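Local coordinates for protein TatD-related deoxyribonuclease (Thermotoga maritima, PDB 1J6O) that probably acts as a metal-dependent DNA nuclease of the TatD family, hydrolysing ester bonds in DNA on a TIM-barrel scaffold, at residues Asp59-Ser64 and Asp95-Ala100; Ile41-Asn46 and Asn258-Phe263; Glu124-Ala129 and Glu154-Lys159. All blocks are in the same frame, centred on the assembly; numbering follows the deposited sequence.

In the fold
The three contacts are distributed over one TIM barrel of eight parallel strands. Contact 2 joins the second strand, 41-47, to the C-terminal helix 248-264, and so encloses most of the chain; contacts 1 and 3 are nested within that span, contact 1 closing before contact 3 opens. Centres of contacts 1 and 2 lie about 13 Å apart, and the two touch where Val99 and Ala100 meet Phe263. Contact 3 is about 19 Å from contact 2 and 20 Å from contact 1, centre to centre, yet Lys159 NZ meets Arg261 O. Neighbouring outer loops and helices are thus tied around the barrel, while the last helix joins distant parts of the chain.

Contact 1 of 3, residues Asp59-Ser64 and Asp95-Ala100; sequences DLSKTS and DEKVVA
The ammonium group of Lys97 is drawn into the turn that follows helix 51-61, where NZ donates to two backbone carbonyls: Lys97 NZ lies 2.6 Å from Ser64 O and 3.0 Å from Ser61 O. Neither bond runs in the plane of its carbonyl, since the nitrogen sits 36° above that of Ser61 and is tilted from that of Ser64. Ile67 O is a third acceptor for NZ, and Phe68 makes a cation-pi contact with the same lysine. A bend at chi2 (-73°) turns the lysine chain so that NZ reaches the two carbonyls; nearer the backbone, Lys97 CB lies 3.6 Å from Ser61 OG. That hydroxyl, which bonds to Leu58 O, thereby packs against the lysine's hydrocarbon root.

The segments span alpha-to-beta connections of the TIM barrel: 59-64 takes the end of helix 51-61 into its turn, and 95-100 runs from a turn into strand 98-107. Lys97 therefore bridges consecutive beta-alpha units at the amino-terminal side of the strands, where backbone bonds from Lys97 and Val99 to Cys69 begin the pairing of strands 67-71 and 98-107.

Towards solvent the contact becomes sparser. Lys62 is bent along its outer chain and meets Asp95 from the opposite direction, its NZ reaching the syn lone pair of Asp95 OD2 in a 3.2 Å salt bridge. The carboxylate is steadied from its own segment, because Lys97 N donates to the anti lone pair of Asp95 OD1 at 2.9 Å, nearly straight at 161°, forming an Asx turn within a type I turn. Between this outer pair and the ammonium group held by the carbonyls, the two lysine chains brush obliquely, with Lys62 CG 4.0 Å from Lys97 CG.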
loop_
_atom_site.group_PDB
_atom_site.type_symbol
_atom_site.label_atom_id
_atom_site.label_comp_id
_atom_site.label_asym_id
_atom_site.label_seq_id
_atom_site.Cartn_x
_atom_site.Cartn_y
_atom_site.Cartn_z
ATOM N N ASP A 59 5.754 0.332 16.364
ATOM C CA ASP A 59 6.909 0.683 17.168
ATOM C C ASP A 59 7.995 1.283 16.318
ATOM O O ASP A 59 8.654 2.245 16.723
ATOM C CB ASP A 59 7.417 -0.528 17.943
ATOM C CG ASP A 59 6.547 -0.822 19.156
ATOM O OD1 ASP A 59 5.676 0.019 19.448
ATOM O OD2 ASP A 59 6.725 -1.868 19.810
ATOM N N LEU A 60 8.170 0.749 15.118
ATOM C CA LEU A 60 9.213 1.296 14.251
ATOM C C LEU A 60 8.834 2.692 13.739
ATOM O O LEU A 60 9.688 3.582 13.676
ATOM C CB LEU A 60 9.434 0.372 13.067
ATOM C CG LEU A 60 10.462 0.814 12.020
ATOM C CD1 LEU A 60 11.835 1.003 12.682
ATOM C CD2 LEU A 60 10.515 -0.258 10.924
ATOM N N SER A 61 7.567 2.890 13.378
ATOM C CA SER A 61 7.123 4.190 12.869
ATOM C C SER A 61 7.350 5.261 13.910
ATOM O O SER A 61 7.634 6.410 13.578
ATOM C CB SER A 61 5.642 4.172 12.486
ATOM O OG SER A 61 4.839 4.168 13.640
ATOM N N LYS A 62 7.244 4.886 15.179
ATOM C CA LYS A 62 7.452 5.876 16.217
ATOM C C LYS A 62 8.906 6.355 16.331
ATOM O O LYS A 62 9.178 7.333 17.019
ATOM C CB LYS A 62 6.895 5.342 17.552
ATOM C CG LYS A 62 5.350 5.384 17.544
ATOM C CD LYS A 62 4.672 4.507 18.600
ATOM C CE LYS A 62 4.934 4.997 20.015
ATOM N NZ LYS A 62 4.384 6.364 20.245
ATOM N N THR A 63 9.833 5.714 15.626
ATOM C CA THR A 63 11.243 6.117 15.683
ATOM C C THR A 63 11.685 7.082 14.573
ATOM O O THR A 63 12.825 7.553 14.560
ATOM C CB THR A 63 12.197 4.905 15.578
ATOM O OG1 THR A 63 12.112 4.341 14.260
ATOM C CG2 THR A 63 11.842 3.848 16.618
ATOM N N SER A 64 10.804 7.384 13.636
ATOM C CA SER A 64 11.191 8.284 12.553
ATOM C C SER A 64 10.060 9.180 12.154
ATOM O O SER A 64 8.939 8.721 12.008
ATOM C CB SER A 64 11.613 7.464 11.323
ATOM O OG SER A 64 11.632 8.265 10.143
ATOM N N ASP A 95 -2.929 5.605 18.347
ATOM C CA ASP A 95 -1.650 6.298 18.105
ATOM C C ASP A 95 -1.757 7.160 16.838
ATOM O O ASP A 95 -2.219 6.688 15.791
ATOM C CB ASP A 95 -0.514 5.276 17.939
ATOM C CG ASP A 95 0.857 5.891 18.154
ATOM O OD1 ASP A 95 1.301 6.683 17.292
ATOM O OD2 ASP A 95 1.483 5.591 19.196
ATOM N N GLU A 96 -1.325 8.418 16.922
ATOM C CA GLU A 96 -1.400 9.317 15.763
ATOM C C GLU A 96 -0.557 8.867 14.564
ATOM O O GLU A 96 -0.787 9.307 13.439
ATOM C CB GLU A 96 -0.979 10.737 16.149
ATOM C CG GLU A 96 0.396 10.822 16.786
ATOM N N LYS A 97 0.412 7.996 14.809
ATOM C CA LYS A 97 1.268 7.512 13.729
ATOM C C LYS A 97 0.507 6.562 12.796
ATOM O O LYS A 97 0.968 6.299 11.679
ATOM C CB LYS A 97 2.484 6.796 14.321
ATOM C CG LYS A 97 3.595 7.722 14.759
ATOM C CD LYS A 97 4.289 8.282 13.530
ATOM C CE LYS A 97 5.652 8.852 13.895
ATOM N NZ LYS A 97 6.486 8.990 12.692
ATOM N N VAL A 98 -0.633 6.036 13.259
ATOM C CA VAL A 98 -1.440 5.112 12.431
ATOM C C VAL A 98 -2.309 5.944 11.486
ATOM O O VAL A 98 -3.197 6.711 11.923
ATOM C CB VAL A 98 -2.300 4.197 13.297
ATOM C CG1 VAL A 98 -3.228 3.358 12.409
ATOM C CG2 VAL A 98 -1.393 3.265 14.099
ATOM N N VAL A 99 -2.072 5.772 10.188
ATOM C CA VAL A 99 -2.805 6.528 9.180
ATOM C C VAL A 99 -3.683 5.702 8.261
ATOM O O VAL A 99 -4.306 6.229 7.339
ATOM C CB VAL A 99 -1.791 7.312 8.292
ATOM C CG1 VAL A 99 -0.960 8.276 9.156
ATOM C CG2 VAL A 99 -0.815 6.323 7.626
ATOM N N ALA A 100 -3.756 4.402 8.512
ATOM C CA ALA A 100 -4.565 3.575 7.653
ATOM C C ALA A 100 -4.769 2.223 8.298
ATOM O O ALA A 100 -4.119 1.907 9.287
ATOM C CB ALA A 100 -3.841 3.375 6.294
#

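Contact 2 of 3, residues Ile41-Asn46 and Asn258-Phe263; sequences IEFVVN and NARRIF
Glu42 and Arg260 meet side-on, their chains crossing at about a right angle while the carboxylate and guanidinium planes stay only 21° apart. The grip is two-pronged: Arg260 NE reaches the syn lone pair of Glu42 OE2 at 2.7 Å, and Arg260 NH2 reaches Glu42 OE1 at 2.8 Å, slightly out of the carboxylate plane. Both bonds are almost straight, so the paired flat groups restrain each other's rotation. Glu42 OE1 also accepts from ND1 of His12, a residue of the expression tag.

Deeper in, the Phe43 ring presents its edge to the helix. Its CZ lies 3.9 Å from Ala259 O, in the plane of the ring, and its CE1 is 4.1 Å from Arg260 CG, also at the edge. A chi1 of 72° places CG between the backbone N and the carbonyl carbon, and in this rotamer the CE1-CZ edge meets Ala259 and Arg260.

Phe43, Val45, Ala259 and Phe263 are buried in the TIM barrel: strand 41-47 turns Phe43 and Val45 towards helix 248-264, which also packs on strands 13-18 and 181-185, consistent with a C-terminal helix spanning one mouth of the barrel.

Phe263 is turned differently, offering a face rather than an edge. Val45 CG2 stands 3.9 Å from the ring centroid and 12° off the normal, a CH-pi contact, while Ile262 CG2 covers the opposite face. The aromatic plane is thus clamped between two methyl groups. Val45 lies about 6 Å, side chain to side chain, from His17, a predicted metal ligand.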
loop_
_atom_site.group_PDB
_atom_site.type_symbol
_atom_site.label_atom_id
_atom_site.label_comp_id
_atom_site.label_asym_id
_atom_site.label_seq_id
_atom_site.Cartn_x
_atom_site.Cartn_y
_atom_site.Cartn_z
ATOM N N ILE A 41 13.047 10.495 -0.483
ATOM C CA ILE A 41 11.858 9.787 -0.033
ATOM C C ILE A 41 11.264 10.702 1.039
ATOM O O ILE A 41 11.844 10.843 2.124
ATOM C CB ILE A 41 12.202 8.414 0.620
ATOM C CG1 ILE A 41 12.850 7.463 -0.399
ATOM C CG2 ILE A 41 10.918 7.803 1.196
ATOM C CD1 ILE A 41 11.976 7.135 -1.609
ATOM N N GLU A 42 10.120 11.322 0.753
ATOM C CA GLU A 42 9.484 12.224 1.719
ATOM C C GLU A 42 8.953 11.514 2.969
ATOM O O GLU A 42 9.075 12.027 4.094
ATOM C CB GLU A 42 8.392 12.989 1.016
ATOM C CG GLU A 42 7.737 14.037 1.837
ATOM C CD GLU A 42 6.820 14.864 0.989
ATOM O OE1 GLU A 42 7.316 15.479 0.016
ATOM O OE2 GLU A 42 5.609 14.894 1.291
ATOM N N PHE A 43 8.293 10.374 2.769
ATOM C CA PHE A 43 7.769 9.586 3.891
ATOM C C PHE A 43 7.369 8.252 3.358
ATOM O O PHE A 43 7.339 8.038 2.133
ATOM C CB PHE A 43 6.565 10.241 4.641
ATOM C CG PHE A 43 5.243 10.247 3.886
ATOM C CD1 PHE A 43 4.909 11.310 3.051
ATOM C CD2 PHE A 43 4.299 9.223 4.074
ATOM C CE1 PHE A 43 3.664 11.358 2.422
ATOM C CE2 PHE A 43 3.056 9.265 3.453
ATOM C CZ PHE A 43 2.729 10.317 2.631
ATOM N N VAL A 44 7.139 7.315 4.262
ATOM C CA VAL A 44 6.721 5.999 3.807
ATOM C C VAL A 44 5.588 5.545 4.705
ATOM O O VAL A 44 5.467 6.010 5.857
ATOM C CB VAL A 44 7.859 4.916 3.867
ATOM C CG1 VAL A 44 9.163 5.460 3.296
ATOM C CG2 VAL A 44 7.996 4.373 5.271
ATOM N N VAL A 45 4.738 4.672 4.176
ATOM C CA VAL A 45 3.634 4.168 4.977
ATOM C C VAL A 45 4.071 2.719 5.226
ATOM O O VAL A 45 4.131 1.926 4.285
ATOM C CB VAL A 45 2.317 4.161 4.226
ATOM C CG1 VAL A 45 1.241 3.480 5.123
ATOM C CG2 VAL A 45 1.903 5.604 3.860
ATOM N N ASN A 46 4.413 2.413 6.479
ATOM C CA ASN A 46 4.871 1.072 6.865
ATOM C C ASN A 46 3.659 0.255 7.292
ATOM O O ASN A 46 2.971 0.584 8.236
ATOM C CB ASN A 46 5.898 1.202 7.973
ATOM C CG ASN A 46 6.835 0.058 7.987
ATOM O OD1 ASN A 46 7.681 -0.083 7.092
ATOM N ND2 ASN A 46 6.693 -0.793 8.986
ATOM N N ASN A 258 -0.865 12.927 -4.180
ATOM C CA ASN A 258 -1.902 11.919 -3.975
ATOM C C ASN A 258 -1.707 11.191 -2.645
ATOM O O ASN A 258 -2.661 10.960 -1.888
ATOM C CB ASN A 258 -1.861 10.878 -5.100
ATOM C CG ASN A 258 -2.425 11.400 -6.396
ATOM O OD1 ASN A 258 -3.080 12.449 -6.421
ATOM N ND2 ASN A 258 -2.189 10.668 -7.484
ATOM N N ALA A 259 -0.468 10.798 -2.375
ATOM C CA ALA A 259 -0.164 10.093 -1.140
ATOM C C ALA A 259 -0.350 10.972 0.088
ATOM O O ALA A 259 -0.868 10.522 1.112
ATOM C CB ALA A 259 1.263 9.523 -1.200
ATOM N N ARG A 260 0.032 12.241 -0.025
ATOM C CA ARG A 260 -0.114 13.173 1.094
ATOM C C ARG A 260 -1.591 13.352 1.428
ATOM O O ARG A 260 -2.007 13.341 2.596
ATOM C CB ARG A 260 0.428 14.563 0.724
ATOM C CG ARG A 260 1.940 14.728 0.723
ATOM C CD ARG A 260 2.272 16.124 0.188
ATOM N NE ARG A 260 3.705 16.357 0.035
ATOM C CZ ARG A 260 4.218 17.385 -0.639
ATOM N NH1 ARG A 260 3.403 18.277 -1.203
ATOM N NH2 ARG A 260 5.533 17.498 -0.795
ATOM N N ARG A 261 -2.388 13.543 0.393
ATOM C CA ARG A 261 -3.809 13.737 0.596
ATOM C C ARG A 261 -4.492 12.549 1.253
ATOM O O ARG A 261 -5.288 12.700 2.175
ATOM C CB ARG A 261 -4.480 14.042 -0.740
ATOM C CG ARG A 261 -5.955 14.358 -0.631
ATOM C CD ARG A 261 -6.606 14.497 -2.009
ATOM N NE ARG A 261 -6.691 13.219 -2.705
ATOM C CZ ARG A 261 -6.004 12.919 -3.801
ATOM N NH1 ARG A 261 -5.168 13.812 -4.336
ATOM N NH2 ARG A 261 -6.149 11.723 -4.362
ATOM N N ILE A 262 -4.163 11.358 0.786
ATOM C CA ILE A 262 -4.778 10.153 1.339
ATOM C C ILE A 262 -4.404 9.803 2.765
ATOM O O ILE A 262 -5.259 9.580 3.619
ATOM C CB ILE A 262 -4.442 8.924 0.441
ATOM C CG1 ILE A 262 -5.176 9.057 -0.901
ATOM C CG2 ILE A 262 -4.894 7.624 1.102
ATOM C CD1 ILE A 262 -4.781 8.006 -1.927
ATOM N N PHE A 263 -3.112 9.782 3.020
ATOM C CA PHE A 263 -2.609 9.426 4.325
ATOM C C PHE A 263 -2.335 10.489 5.359
ATOM O O PHE A 263 -2.513 10.240 6.559
ATOM C CB PHE A 263 -1.327 8.608 4.103
ATOM C CG PHE A 263 -1.552 7.348 3.309
ATOM C CD1 PHE A 263 -2.178 6.263 3.888
ATOM C CD2 PHE A 263 -1.126 7.262 1.989
ATOM C CE1 PHE A 263 -2.373 5.092 3.167
ATOM C CE2 PHE A 263 -1.311 6.093 1.240
ATOM C CZ PHE A 263 -1.936 5.003 1.831
#

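Contact 3 of 3, residues Glu124-Ala129 and Glu154-Lys159; sequences EQIELA and ESLPEK
Mainly apolar packing, with one acidic encounter at its exposed end, joins Ile126, Glu127 and Ala129 of helix 115-132 to Glu154, Leu156 and Pro157 in the loop between helix 144-153 and strand 161-163. No hydrogen bond crosses between the segments, and the fit rests on shape.

At the buried end, Pro157 sets its ring against the helix backbone. Pro157 CG approaches Ala129 CB to 3.7 Å and lies 3.5 Å from Ala129 O, so a single ring carbon touches both the methyl and the carbonyl of one residue. In the middle, Ile126 has chi1 at -73°, by which CG1 takes the place beside the backbone N and CG2 is the branch that meets the loop. This methyl lies 3.7 Å from Leu156 CD2, the two chains crossing at a slant, and on another flank it is 4.0 Å from Glu154 CG. Ile150 and Leu151 of helix 144-153 add to the cover of Ile126.

On the exposed side, Glu127 and Glu154 cross at about a right angle with their carboxylate planes 84° apart. Glu127 OE2 stands 2.9 Å from Glu154 OE1, a pair of acceptors rather than a hydrogen bond. Such proximity of like charges would be expected to raise the proton affinity of one or both groups. Shortening Glu154 to an alanine removes CG and the carboxylate, which would probably open a gap beside Ile126 CG2.

The contact does not reach the predicted metal ligands: the Ile126 side chain is about 11 Å from that of His139. It joins successive units in the outer layer of a TIM barrel, where a helix packs against the next helix and against the loop that carries the chain back into the sheet.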
loop_
_atom_site.group_PDB
_atom_site.type_symbol
_atom_site.label_atom_id
_atom_site.label_comp_id
_atom_site.label_asym_id
_atom_site.label_seq_id
_atom_site.Cartn_x
_atom_site.Cartn_y
_atom_site.Cartn_z
ATOM N N GLU A 124 -14.692 -7.017 8.314
ATOM C CA GLU A 124 -14.550 -6.418 9.617
ATOM C C GLU A 124 -13.538 -5.273 9.666
ATOM O O GLU A 124 -13.724 -4.321 10.427
ATOM C CB GLU A 124 -14.222 -7.503 10.643
ATOM C CG GLU A 124 -15.263 -8.631 10.589
ATOM C CD GLU A 124 -15.228 -9.591 11.764
ATOM O OE1 GLU A 124 -14.133 -10.054 12.119
ATOM O OE2 GLU A 124 -16.315 -9.906 12.321
ATOM N N GLN A 125 -12.498 -5.339 8.843
ATOM C CA GLN A 125 -11.498 -4.269 8.840
ATOM C C GLN A 125 -12.020 -3.060 8.048
ATOM O O GLN A 125 -11.718 -1.892 8.378
ATOM C CB GLN A 125 -10.188 -4.788 8.281
ATOM C CG GLN A 125 -9.499 -5.693 9.297
ATOM C CD GLN A 125 -8.205 -6.271 8.785
ATOM O OE1 GLN A 125 -7.156 -5.622 8.847
ATOM N NE2 GLN A 125 -8.266 -7.486 8.270
ATOM N N ILE A 126 -12.794 -3.339 6.999
ATOM C CA ILE A 126 -13.366 -2.269 6.201
ATOM C C ILE A 126 -14.292 -1.520 7.167
ATOM O O ILE A 126 -14.324 -0.280 7.186
ATOM C CB ILE A 126 -14.212 -2.849 5.046
ATOM C CG1 ILE A 126 -13.288 -3.437 3.987
ATOM C CG2 ILE A 126 -15.146 -1.783 4.485
ATOM C CD1 ILE A 126 -14.061 -4.213 2.908
ATOM N N GLU A 127 -15.065 -2.263 7.968
ATOM C CA GLU A 127 -15.979 -1.615 8.921
ATOM C C GLU A 127 -15.220 -0.790 9.952
ATOM O O GLU A 127 -15.674 0.305 10.349
ATOM C CB GLU A 127 -16.883 -2.651 9.607
ATOM C CG GLU A 127 -17.741 -3.337 8.575
ATOM C CD GLU A 127 -18.711 -4.365 9.146
ATOM O OE1 GLU A 127 -18.296 -5.221 9.955
ATOM O OE2 GLU A 127 -19.875 -4.329 8.737
ATOM N N LEU A 128 -14.068 -1.291 10.393
ATOM C CA LEU A 128 -13.295 -0.535 11.366
ATOM C C LEU A 128 -12.762 0.761 10.727
ATOM O O LEU A 128 -12.782 1.829 11.347
ATOM C CB LEU A 128 -12.115 -1.358 11.882
ATOM C CG LEU A 128 -11.160 -0.588 12.796
ATOM C CD1 LEU A 128 -11.853 -0.168 14.092
ATOM C CD2 LEU A 128 -9.968 -1.461 13.111
ATOM N N ALA A 129 -12.272 0.667 9.495
ATOM C CA ALA A 129 -11.750 1.856 8.816
ATOM C C ALA A 129 -12.870 2.910 8.666
ATOM O O ALA A 129 -12.635 4.124 8.819
ATOM C CB ALA A 129 -11.179 1.473 7.449
ATOM N N GLU A 154 -20.460 -1.777 1.451
ATOM C CA GLU A 154 -20.657 -0.949 2.617
ATOM C C GLU A 154 -20.172 0.483 2.682
ATOM O O GLU A 154 -19.745 1.070 1.691
ATOM C CB GLU A 154 -20.250 -1.691 3.888
ATOM C CG GLU A 154 -19.011 -2.541 3.865
ATOM C CD GLU A 154 -19.052 -3.498 5.047
ATOM O OE1 GLU A 154 -19.436 -3.041 6.145
ATOM O OE2 GLU A 154 -18.719 -4.689 4.888
ATOM N N SER A 155 -20.318 1.038 3.879
ATOM C CA SER A 155 -19.941 2.401 4.209
ATOM C C SER A 155 -18.425 2.585 4.319
ATOM O O SER A 155 -17.834 2.337 5.373
ATOM C CB SER A 155 -20.608 2.789 5.532
ATOM O OG SER A 155 -20.395 4.154 5.847
ATOM N N LEU A 156 -17.812 3.034 3.230
ATOM C CA LEU A 156 -16.370 3.253 3.198
ATOM C C LEU A 156 -15.930 4.583 3.792
ATOM O O LEU A 156 -16.696 5.543 3.840
ATOM C CB LEU A 156 -15.882 3.195 1.763
ATOM C CG LEU A 156 -16.172 1.881 1.063
ATOM C CD1 LEU A 156 -15.757 1.989 -0.383
ATOM C CD2 LEU A 156 -15.433 0.766 1.761
ATOM N N PRO A 157 -14.667 4.661 4.239
ATOM C CA PRO A 157 -14.151 5.905 4.819
ATOM C C PRO A 157 -14.131 6.963 3.718
ATOM O O PRO A 157 -14.039 6.612 2.535
ATOM C CB PRO A 157 -12.731 5.538 5.247
ATOM C CG PRO A 157 -12.722 4.045 5.305
ATOM C CD PRO A 157 -13.621 3.622 4.190
ATOM N N GLU A 158 -14.204 8.236 4.116
ATOM C CA GLU A 158 -14.194 9.381 3.192
ATOM C C GLU A 158 -13.105 9.162 2.151
ATOM O O GLU A 158 -13.369 9.155 0.945
ATOM C CB GLU A 158 -13.917 10.678 3.962
ATOM C CG GLU A 158 -15.044 11.093 4.908
ATOM C CD GLU A 158 -14.616 12.159 5.914
ATOM O OE1 GLU A 158 -13.406 12.467 5.996
ATOM O OE2 GLU A 158 -15.492 12.685 6.634
ATOM N N LYS A 159 -11.875 9.009 2.627
ATOM C CA LYS A 159 -10.727 8.772 1.752
ATOM C C LYS A 159 -10.730 7.244 1.701
ATOM O O LYS A 159 -10.279 6.602 2.640
ATOM C CB LYS A 159 -9.431 9.240 2.424
ATOM C CG LYS A 159 -9.353 10.723 2.750
ATOM C CD LYS A 159 -8.506 11.452 1.716
ATOM C CE LYS A 159 -8.442 12.947 1.997
ATOM N NZ LYS A 159 -7.942 13.211 3.370
#